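Local coordinates for probable fatty acyl-CoA transferase Rv3272 (Mycobacterium tuberculosis, PDB 5YX6), which probably transfers coenzyme A as a family III CoA transferase of fatty acid metabolism, binding fatty acyl-CoAs of various lengths with highest affinity for palmitoyl-CoA, at residues S54-P57 against G58-P61; P170-L173 against V174-A177; A253-A257 against D258-V262; E317-Q320 against L321-N325. All blocks are in the same frame, centred on the assembly; numbering follows the deposited sequence.

Contact 1: residues S54-P57 against G58-P61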
loop_
_atom_site.group_PDB
_atom_site.type_symbol
_atom_site.label_atom_id
_atom_site.label_comp_id
_atom_site.label_asym_id
_atom_site.label_seq_id
_atom_site.Cartn_x
_atom_site.Cartn_y
_atom_site.Cartn_z
ATOM N N SER A 54 -20.481 5.754 -13.088
ATOM C CA SER A 54 -20.869 4.379 -13.407
ATOM C C SER A 54 -22.385 4.196 -13.255
ATOM O O SER A 54 -23.002 4.764 -12.350
ATOM C CB SER A 54 -20.125 3.373 -12.521
ATOM O OG SER A 54 -18.911 2.936 -13.117
ATOM N N VAL A 55 -22.973 3.395 -14.142
ATOM C CA VAL A 55 -24.426 3.210 -14.193
ATOM C C VAL A 55 -25.013 2.410 -13.021
ATOM O O VAL A 55 -24.577 1.295 -12.735
ATOM C CB VAL A 55 -24.847 2.509 -15.505
ATOM C CG1 VAL A 55 -26.287 2.025 -15.415
ATOM C CG2 VAL A 55 -24.666 3.448 -16.693
ATOM N N LEU A 56 -26.011 2.992 -12.360
ATOM C CA LEU A 56 -26.798 2.304 -11.341
ATOM C C LEU A 56 -28.242 2.206 -11.798
ATOM O O LEU A 56 -28.947 3.212 -11.785
ATOM C CB LEU A 56 -26.747 3.048 -10.003
ATOM C CG LEU A 56 -25.443 3.160 -9.218
ATOM C CD1 LEU A 56 -25.670 3.966 -7.949
ATOM C CD2 LEU A 56 -24.913 1.776 -8.894
ATOM N N PRO A 57 -28.689 1.008 -12.208
ATOM C CA PRO A 57 -30.056 0.797 -12.711
ATOM C C PRO A 57 -31.151 1.390 -11.813
ATOM O O PRO A 57 -31.271 0.988 -10.648
ATOM C CB PRO A 57 -30.170 -0.728 -12.770
ATOM C CG PRO A 57 -28.782 -1.182 -13.025
ATOM C CD PRO A 57 -27.879 -0.220 -12.285
ATOM N N GLY A 58 -31.896 2.346 -12.383
ATOM C CA GLY A 58 -33.030 3.077 -11.785
ATOM C C GLY A 58 -32.628 4.303 -10.956
ATOM O O GLY A 58 -33.489 4.978 -10.386
ATOM N N ARG A 59 -31.335 4.599 -10.895
ATOM C CA ARG A 59 -30.841 5.665 -10.028
ATOM C C ARG A 59 -29.836 6.548 -10.755
ATOM O O ARG A 59 -29.256 6.128 -11.756
ATOM C CB ARG A 59 -30.207 5.067 -8.767
ATOM C CG ARG A 59 -31.186 4.303 -7.887
ATOM C CD ARG A 59 -30.485 3.226 -7.079
ATOM N NE ARG A 59 -29.500 3.789 -6.164
ATOM C CZ ARG A 59 -28.770 3.066 -5.323
ATOM N NH1 ARG A 59 -27.897 3.661 -4.521
ATOM N NH2 ARG A 59 -28.914 1.748 -5.283
ATOM N N PRO A 60 -29.636 7.785 -10.261
ATOM C CA PRO A 60 -28.566 8.616 -10.827
ATOM C C PRO A 60 -27.210 7.900 -10.768
ATOM O O PRO A 60 -26.919 7.214 -9.777
ATOM C CB PRO A 60 -28.572 9.862 -9.931
ATOM C CG PRO A 60 -29.956 9.924 -9.369
ATOM C CD PRO A 60 -30.401 8.496 -9.218
ATOM N N PRO A 61 -26.405 8.040 -11.835
ATOM C CA PRO A 61 -25.049 7.489 -11.941
ATOM C C PRO A 61 -24.170 7.779 -10.710
ATOM O O PRO A 61 -24.345 8.798 -10.031
ATOM C CB PRO A 61 -24.495 8.192 -13.184
ATOM C CG PRO A 61 -25.691 8.449 -14.026
ATOM C CD PRO A 61 -26.810 8.745 -13.067
#
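One face of the Arg59 guanidinium rests over Leu56: the methyl CD1 lies 3.9 Å above the plane of the group, displaced toward its rim, and its nearest guanidinium nitrogen is NH1, 4.1 Å from Leu56 CD1. This is plain van der Waals contact between a flat cation and a methyl group. The arginine reaches it because its chain bends at chi3 (62°), which folds the head back over the leucine. A leucine suits the place: its branched end offers a methyl to the guanidinium and, on the same carbon, to the backbone, with CD1 3.9 Å from Pro60 O. Nearer the main chain, Leu56 CB and Arg59 CB meet at 4.2 Å, as expected of residues whose side chains leave the hairpin on one face.

Between them the chain reverses in a type II beta turn from Leu56 to Arg59, closed by Arg59 N donating to Leu56 O at 2.9 Å with an angle of 153° at the hydrogen. Pro57, whose ring already restricts phi to the value needed, fits the first corner, and Gly58 takes the second, where the positive phi (85°) is readily adopted by glycine. Farther from the turn, Pro60 and Pro61 have no N-H to give, and Pro61 CA instead approaches Ser54 O at 3.4 Å in a CA-H...O contact.

The short, weakly bonded strands 54-56 and 59-62 make up a small antiparallel hairpin of their own, continued by backbone bonding between Ser54 and Leu62. Met220, Asn223 and Arg224 of the second subunit pack against Ser54, Arg59 and Leu56.

Contact 2: residues P170-L173 against V174-A177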
loop_
_atom_site.group_PDB
_atom_site.type_symbol
_atom_site.label_atom_id
_atom_site.label_comp_id
_atom_site.label_asym_id
_atom_site.label_seq_id
_atom_site.Cartn_x
_atom_site.Cartn_y
_atom_site.Cartn_z
ATOM N N PRO A 170 -5.497 -5.691 -12.030
ATOM C CA PRO A 170 -6.744 -4.969 -12.298
ATOM C C PRO A 170 -7.309 -4.176 -11.124
ATOM O O PRO A 170 -8.506 -3.898 -11.121
ATOM C CB PRO A 170 -7.709 -6.090 -12.688
ATOM C CG PRO A 170 -7.238 -7.264 -11.902
ATOM C CD PRO A 170 -5.745 -7.116 -11.733
ATOM N N PHE A 171 -6.505 -3.855 -10.124
ATOM C CA PHE A 171 -6.931 -2.849 -9.145
ATOM C C PHE A 171 -5.797 -1.851 -8.927
ATOM O O PHE A 171 -4.654 -2.107 -9.315
ATOM C CB PHE A 171 -7.405 -3.483 -7.823
ATOM C CG PHE A 171 -6.420 -4.426 -7.195
ATOM C CD1 PHE A 171 -5.457 -3.962 -6.312
ATOM C CD2 PHE A 171 -6.474 -5.786 -7.470
ATOM C CE1 PHE A 171 -4.549 -4.827 -5.736
ATOM C CE2 PHE A 171 -5.575 -6.659 -6.891
ATOM C CZ PHE A 171 -4.611 -6.183 -6.019
ATOM N N GLN A 172 -6.131 -0.697 -8.358
ATOM C CA GLN A 172 -5.215 0.438 -8.365
ATOM C C GLN A 172 -4.391 0.448 -7.092
ATOM O O GLN A 172 -4.583 1.307 -6.221
ATOM C CB GLN A 172 -5.975 1.764 -8.513
ATOM C CG GLN A 172 -6.612 2.003 -9.885
ATOM C CD GLN A 172 -7.761 1.051 -10.173
ATOM O OE1 GLN A 172 -8.829 1.153 -9.565
ATOM N NE2 GLN A 172 -7.542 0.107 -11.083
ATOM N N LEU A 173 -3.466 -0.502 -6.990
ATOM C CA LEU A 173 -2.736 -0.686 -5.749
ATOM C C LEU A 173 -1.728 0.432 -5.536
ATOM O O LEU A 173 -1.472 0.828 -4.403
ATOM C CB LEU A 173 -2.024 -2.040 -5.723
ATOM C CG LEU A 173 -0.790 -2.184 -6.612
ATOM C CD1 LEU A 173 0.205 -3.157 -6.011
ATOM C CD2 LEU A 173 -1.194 -2.624 -8.006
ATOM N N VAL A 174 -1.173 0.950 -6.620
ATOM C CA VAL A 174 -0.135 1.967 -6.508
ATOM C C VAL A 174 -0.722 3.310 -6.064
ATOM O O VAL A 174 -0.137 4.005 -5.234
ATOM C CB VAL A 174 0.629 2.119 -7.833
ATOM C CG1 VAL A 174 1.539 3.332 -7.795
ATOM C CG2 VAL A 174 1.436 0.867 -8.106
ATOM N N ASP A 175 -1.885 3.651 -6.609
ATOM C CA ASP A 175 -2.655 4.810 -6.165
ATOM C C ASP A 175 -2.998 4.751 -4.683
ATOM O O ASP A 175 -2.698 5.667 -3.931
ATOM C CB ASP A 175 -3.960 4.929 -6.957
ATOM C CG ASP A 175 -3.774 5.596 -8.302
ATOM O OD1 ASP A 175 -2.671 6.113 -8.559
ATOM O OD2 ASP A 175 -4.744 5.623 -9.093
ATOM N N ASN A 176 -3.639 3.666 -4.265
ATOM C CA ASN A 176 -4.146 3.597 -2.911
ATOM C C ASN A 176 -3.010 3.485 -1.904
ATOM O O ASN A 176 -3.051 4.133 -0.855
ATOM C CB ASN A 176 -5.141 2.447 -2.781
ATOM C CG ASN A 176 -6.417 2.696 -3.597
ATOM O OD1 ASN A 176 -7.009 3.779 -3.542
ATOM N ND2 ASN A 176 -6.832 1.699 -4.368
ATOM N N ALA A 177 -1.969 2.734 -2.238
ATOM C CA ALA A 177 -0.786 2.688 -1.379
ATOM C C ALA A 177 -0.103 4.050 -1.298
ATOM O O ALA A 177 0.354 4.456 -0.226
ATOM C CB ALA A 177 0.203 1.630 -1.864
#
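Gln172 and Asn176 meet where the chain enters the helix, and the backbone there is closely fitted. Asn176 N donates to Gln172 O at 3.2 Å with an angle of 166° at the hydrogen, and one residue on, Ala177 N bonds Leu173 O at 2.9 Å. Ala177, whose small CB lies 3.1 Å from Leu173 O, suits the close packing of Val209 and Leu213 against it. Leu173 and Val174 supply the apolar part, Leu173 CG approaching Val174 CG2 at 4.1 Å. The leucine holds CG between its own N and carbonyl carbon (chi1 73°), which brings that carbon up against the peptide of Val174.

The side of Gln172 and Asp175 is looser and partly exposed. Their CB atoms stand 4.1 Å apart, and the amide and carboxylate planes are turned 69° to each other without bonding. Gln172 bends at chi2, leading its amide away from the aspartate, and its OE1 accepts a hydrogen bond from Gln217 NE2 of the second subunit. Asp175, thought to be the catalytic nucleophile, lies in the first turn, after the N-cap residue Gln172.

The helix 173-196 starts here beside helix 146-152, whose Asp146 accepts a hydrogen bond from Asp175 N through OD2. Helix 206-213 packs on Val174, Asp175 and Ala177, while Leu173 meets Leu173 of the second subunit.

Contact 3: residues A253-A257 against D258-V262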
loop_
_atom_site.group_PDB
_atom_site.type_symbol
_atom_site.label_atom_id
_atom_site.label_comp_id
_atom_site.label_asym_id
_atom_site.label_seq_id
_atom_site.Cartn_x
_atom_site.Cartn_y
_atom_site.Cartn_z
ATOM N N ALA A 253 -1.968 -22.147 -4.291
ATOM C CA ALA A 253 -3.339 -22.519 -4.595
ATOM C C ALA A 253 -3.326 -23.932 -5.183
ATOM O O ALA A 253 -2.456 -24.261 -5.998
ATOM C CB ALA A 253 -3.973 -21.523 -5.568
ATOM N N PHE A 254 -4.279 -24.764 -4.769
ATOM C CA PHE A 254 -4.308 -26.166 -5.189
ATOM C C PHE A 254 -5.678 -26.614 -5.699
ATOM O O PHE A 254 -6.711 -26.209 -5.163
ATOM C CB PHE A 254 -3.879 -27.073 -4.027
ATOM C CG PHE A 254 -2.511 -26.762 -3.472
ATOM C CD1 PHE A 254 -1.376 -27.322 -4.030
ATOM C CD2 PHE A 254 -2.364 -25.906 -2.389
ATOM C CE1 PHE A 254 -0.117 -27.036 -3.525
ATOM C CE2 PHE A 254 -1.112 -25.612 -1.878
ATOM C CZ PHE A 254 0.016 -26.177 -2.445
ATOM N N ARG A 255 -5.685 -27.449 -6.735
ATOM C CA ARG A 255 -6.923 -28.068 -7.195
ATOM C C ARG A 255 -7.534 -28.972 -6.144
ATOM O O ARG A 255 -6.832 -29.671 -5.421
ATOM C CB ARG A 255 -6.702 -28.870 -8.474
ATOM C CG ARG A 255 -6.519 -28.024 -9.720
ATOM C CD ARG A 255 -6.387 -28.885 -10.969
ATOM N NE ARG A 255 -7.617 -29.643 -11.239
ATOM C CZ ARG A 255 -8.729 -29.135 -11.770
ATOM N NH1 ARG A 255 -8.804 -27.841 -12.070
ATOM N NH2 ARG A 255 -9.778 -29.922 -11.975
ATOM N N THR A 256 -8.855 -28.921 -6.050
ATOM C CA THR A 256 -9.604 -29.864 -5.248
ATOM C C THR A 256 -10.663 -30.516 -6.127
ATOM O O THR A 256 -10.594 -30.422 -7.349
ATOM C CB THR A 256 -10.273 -29.191 -4.050
ATOM O OG1 THR A 256 -11.387 -28.421 -4.514
ATOM C CG2 THR A 256 -9.297 -28.273 -3.362
ATOM N N ALA A 257 -11.649 -31.157 -5.508
ATOM C CA ALA A 257 -12.737 -31.766 -6.265
ATOM C C ALA A 257 -13.607 -30.692 -6.898
ATOM O O ALA A 257 -14.171 -30.880 -7.978
ATOM C CB ALA A 257 -13.580 -32.667 -5.368
ATOM N N ASP A 258 -13.702 -29.556 -6.221
ATOM C CA ASP A 258 -14.530 -28.458 -6.682
ATOM C C ASP A 258 -13.937 -27.124 -6.241
ATOM O O ASP A 258 -13.997 -26.755 -5.060
ATOM C CB ASP A 258 -15.959 -28.602 -6.161
ATOM C CG ASP A 258 -16.891 -27.528 -6.708
ATOM O OD1 ASP A 258 -16.580 -26.943 -7.775
ATOM O OD2 ASP A 258 -17.934 -27.265 -6.067
ATOM N N GLY A 259 -13.344 -26.416 -7.195
ATOM C CA GLY A 259 -12.756 -25.124 -6.922
ATOM C C GLY A 259 -11.326 -25.273 -6.455
ATOM O O GLY A 259 -10.813 -26.387 -6.316
ATOM N N TYR A 260 -10.678 -24.141 -6.217
ATOM C CA TYR A 260 -9.318 -24.135 -5.708
ATOM C C TYR A 260 -9.275 -23.794 -4.225
ATOM O O TYR A 260 -10.131 -23.062 -3.724
ATOM C CB TYR A 260 -8.476 -23.132 -6.477
ATOM C CG TYR A 260 -7.895 -23.662 -7.753
ATOM C CD1 TYR A 260 -8.644 -23.685 -8.926
ATOM C CD2 TYR A 260 -6.586 -24.119 -7.794
ATOM C CE1 TYR A 260 -8.101 -24.167 -10.108
ATOM C CE2 TYR A 260 -6.033 -24.594 -8.963
ATOM C CZ TYR A 260 -6.793 -24.618 -10.119
ATOM O OH TYR A 260 -6.231 -25.095 -11.283
ATOM N N ILE A 261 -8.270 -24.312 -3.527
ATOM C CA ILE A 261 -8.043 -23.917 -2.144
ATOM C C ILE A 261 -6.639 -23.339 -2.005
ATOM O O ILE A 261 -5.678 -23.861 -2.563
ATOM C CB ILE A 261 -8.235 -25.103 -1.143
ATOM C CG1 ILE A 261 -8.146 -24.602 0.306
ATOM C CG2 ILE A 261 -7.210 -26.211 -1.379
ATOM C CD1 ILE A 261 -8.265 -25.702 1.343
ATOM N N VAL A 262 -6.536 -22.250 -1.260
ATOM C CA VAL A 262 -5.252 -21.657 -0.928
ATOM C C VAL A 262 -4.778 -22.161 0.438
ATOM O O VAL A 262 -5.489 -22.009 1.420
ATOM C CB VAL A 262 -5.351 -20.121 -0.912
ATOM C CG1 VAL A 262 -4.033 -19.507 -0.494
ATOM C CG2 VAL A 262 -5.799 -19.606 -2.282
#
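Tyr260 lies across Arg255, its side chain running outward along the neighbouring strand. CB is 3.8 Å from Phe254 O, which CG also faces. CD2 comes closer, 3.4 Å from that same oxygen, and CE2 runs on to 3.5 Å from Arg255 CG, against which CZ lies too. At the tip OH stands 3.3 Å from Arg255 CG and meets the guanidinium at its edge, the planes 83° apart. Arginine serves here through CG and CD, which pack on the phenol at an exposed position.

The strands pair through reciprocal backbone bonds between Phe254 and Ile261, and their loop is tied by Thr256. Its OG1, held between the backbone N and carbonyl carbon (chi1 74°), donates to Gly259 O at 2.8 Å from above the carbonyl plane and accepts from Asp258 N at 3.1 Å. Thr256 N also bonds Gly259 O, so that carbonyl is gripped twice by one residue. The threonine methyl CG2 touches Ile261 CG2 at 3.5 Å. Glycine is required at 259 because its backbone angles would jam a side chain against the preceding carbonyl.

The hairpin supplies the outer strand 253-255 and the central strand 260-264 of a three-stranded antiparallel sheet completed by 328-331. Phe254 faces helix 299-310, Ile261 faces helix 315-324, and Pro166 of the second subunit packs on Ala253 and Tyr260.

Contact 4: residues E317-Q320 against L321-N325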
loop_
_atom_site.group_PDB
_atom_site.type_symbol
_atom_site.label_atom_id
_atom_site.label_comp_id
_atom_site.label_asym_id
_atom_site.label_seq_id
_atom_site.Cartn_x
_atom_site.Cartn_y
_atom_site.Cartn_z
ATOM N N GLU A 317 -15.045 -27.696 1.896
ATOM C CA GLU A 317 -14.893 -28.726 2.921
ATOM C C GLU A 317 -13.472 -28.752 3.477
ATOM O O GLU A 317 -13.279 -28.856 4.685
ATOM C CB GLU A 317 -15.272 -30.097 2.369
ATOM C CG GLU A 317 -16.761 -30.256 2.122
ATOM C CD GLU A 317 -17.090 -31.441 1.206
ATOM O OE1 GLU A 317 -16.161 -31.991 0.558
ATOM O OE2 GLU A 317 -18.284 -31.815 1.133
ATOM N N TRP A 318 -12.476 -28.669 2.601
ATOM C CA TRP A 318 -11.094 -28.646 3.061
ATOM C C TRP A 318 -10.798 -27.393 3.897
ATOM O O TRP A 318 -10.042 -27.464 4.877
ATOM C CB TRP A 318 -10.123 -28.712 1.888
ATOM C CG TRP A 318 -9.996 -30.050 1.236
ATOM C CD1 TRP A 318 -10.259 -30.352 -0.071
ATOM C CD2 TRP A 318 -9.550 -31.267 1.845
ATOM N NE1 TRP A 318 -10.013 -31.680 -0.309
ATOM C CE2 TRP A 318 -9.577 -32.266 0.849
ATOM C CE3 TRP A 318 -9.130 -31.610 3.136
ATOM C CZ2 TRP A 318 -9.197 -33.582 1.103
ATOM C CZ3 TRP A 318 -8.757 -32.921 3.386
ATOM C CH2 TRP A 318 -8.794 -33.890 2.377
ATOM N N VAL A 319 -11.391 -26.256 3.520
ATOM C CA VAL A 319 -11.164 -25.018 4.255
ATOM C C VAL A 319 -11.689 -25.153 5.684
ATOM O O VAL A 319 -10.989 -24.844 6.652
ATOM C CB VAL A 319 -11.847 -23.802 3.583
ATOM C CG1 VAL A 319 -11.997 -22.664 4.590
ATOM C CG2 VAL A 319 -11.068 -23.344 2.349
ATOM N N GLN A 320 -12.924 -25.627 5.798
ATOM C CA GLN A 320 -13.541 -25.908 7.082
ATOM C C GLN A 320 -12.680 -26.843 7.943
ATOM O O GLN A 320 -12.518 -26.617 9.139
ATOM C CB GLN A 320 -14.928 -26.502 6.867
ATOM C CG GLN A 320 -15.663 -26.840 8.148
ATOM C CD GLN A 320 -17.166 -26.888 7.948
ATOM O OE1 GLN A 320 -17.666 -26.658 6.839
ATOM N NE2 GLN A 320 -17.899 -27.183 9.021
ATOM N N LEU A 321 -12.130 -27.892 7.338
ATOM C CA LEU A 321 -11.343 -28.869 8.084
ATOM C C LEU A 321 -9.986 -28.313 8.512
ATOM O O LEU A 321 -9.553 -28.492 9.645
ATOM C CB LEU A 321 -11.132 -30.138 7.252
ATOM C CG LEU A 321 -10.250 -31.208 7.907
ATOM C CD1 LEU A 321 -10.924 -31.784 9.154
ATOM C CD2 LEU A 321 -9.887 -32.314 6.933
ATOM N N LEU A 322 -9.310 -27.647 7.590
ATOM C CA LEU A 322 -7.970 -27.163 7.858
ATOM C C LEU A 322 -7.971 -26.007 8.862
ATOM O O LEU A 322 -7.049 -25.885 9.672
ATOM C CB LEU A 322 -7.294 -26.752 6.561
ATOM C CG LEU A 322 -6.417 -27.777 5.843
ATOM C CD1 LEU A 322 -6.946 -29.189 5.970
ATOM C CD2 LEU A 322 -6.332 -27.399 4.398
ATOM N N GLN A 323 -9.002 -25.166 8.818
ATOM C CA GLN A 323 -9.081 -24.047 9.751
ATOM C C GLN A 323 -9.434 -24.540 11.154
ATOM O O GLN A 323 -8.925 -24.021 12.146
ATOM C CB GLN A 323 -10.104 -23.003 9.274
ATOM C CG GLN A 323 -9.612 -22.142 8.113
ATOM C CD GLN A 323 -10.585 -21.024 7.722
ATOM O OE1 GLN A 323 -11.683 -20.904 8.272
ATOM N NE2 GLN A 323 -10.182 -20.208 6.761
ATOM N N ALA A 324 -10.279 -25.561 11.242
ATOM C CA ALA A 324 -10.658 -26.092 12.546
ATOM C C ALA A 324 -9.441 -26.677 13.260
ATOM O O ALA A 324 -9.437 -26.808 14.473
ATOM C CB ALA A 324 -11.758 -27.138 12.409
ATOM N N ASN A 325 -8.406 -27.008 12.498
ATOM C CA ASN A 325 -7.180 -27.551 13.057
ATOM C C ASN A 325 -6.031 -26.561 13.022
ATOM O O ASN A 325 -4.869 -26.944 13.124
ATOM C CB ASN A 325 -6.785 -28.824 12.309
ATOM C CG ASN A 325 -7.642 -30.013 12.695
ATOM O OD1 ASN A 325 -8.768 -30.184 12.216
ATOM N ND2 ASN A 325 -7.107 -30.848 13.575
#
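Trp318 and Leu321 lie side by side and point the same way, the methyl CD2 of Leu321 coming 3.8 Å from Trp318 CZ3. With its CG anti to the backbone N (chi1 177°), the leucine extends beside the six-membered part of the indole. Leu322 adds a second methyl, CD1, 4.3 Å from Trp318 CE3. Val319 and Gln323, one turn apart, also run alongside each other: Val319 CG1 is 3.7 Å from Gln323 NE2, so the end of the glutamine lies alongside a valine methyl.

What sets these spacings is the helix backbone. Four successive bonds join residues four apart: Leu321 N to Glu317 O, Leu322 N to Trp318 O at 2.8 Å, Gln323 N to Val319 O, and Ala324 N to Gln320 O.

A further layer fixes the polar ends. Trp318 NE1 donates to Leu310 O, which holds the rotation of the indole, and Lys313 makes a cation-pi contact with the ring. Gln323 NE2 donates to Ala329 O, explaining why an extended amide suits this position, while Glu317 OE1 accepts from Thr314 N.

The result is an amphipathic helix: Trp318, Val319 and Leu322 pack on Ile261 of strand 260-264, whereas Glu317 and Gln320 occupy the exposed side. Helix 315-324 thereby packs on one face of the three-stranded antiparallel sheet, an arrangement of the alpha+beta kind.

How the contacts relate
From the N terminus the contacts follow in series, and none encloses or crosses another. Contact 1 closes a hairpin at the surface and contact 2 the first turn of helix 173-196, their centres about 25 Å apart. Contact 3 closes a second hairpin, and contact 4 two turns of helix 315-324. Contacts 3 and 4 alone touch: Ile261 CD1 meets Trp318 CB at 3.6 Å, and Thr256 CG2 meets Trp318 CD1 at 4.0 Å, tying sheet to helix. Contact 2, which holds the probable nucleophile, stays about 14 Å from contact 3 at the nearest atoms. Contacts 1, 2 and 3 pack on the second subunit of the homodimer; contact 4 reaches it through Gln323 alone.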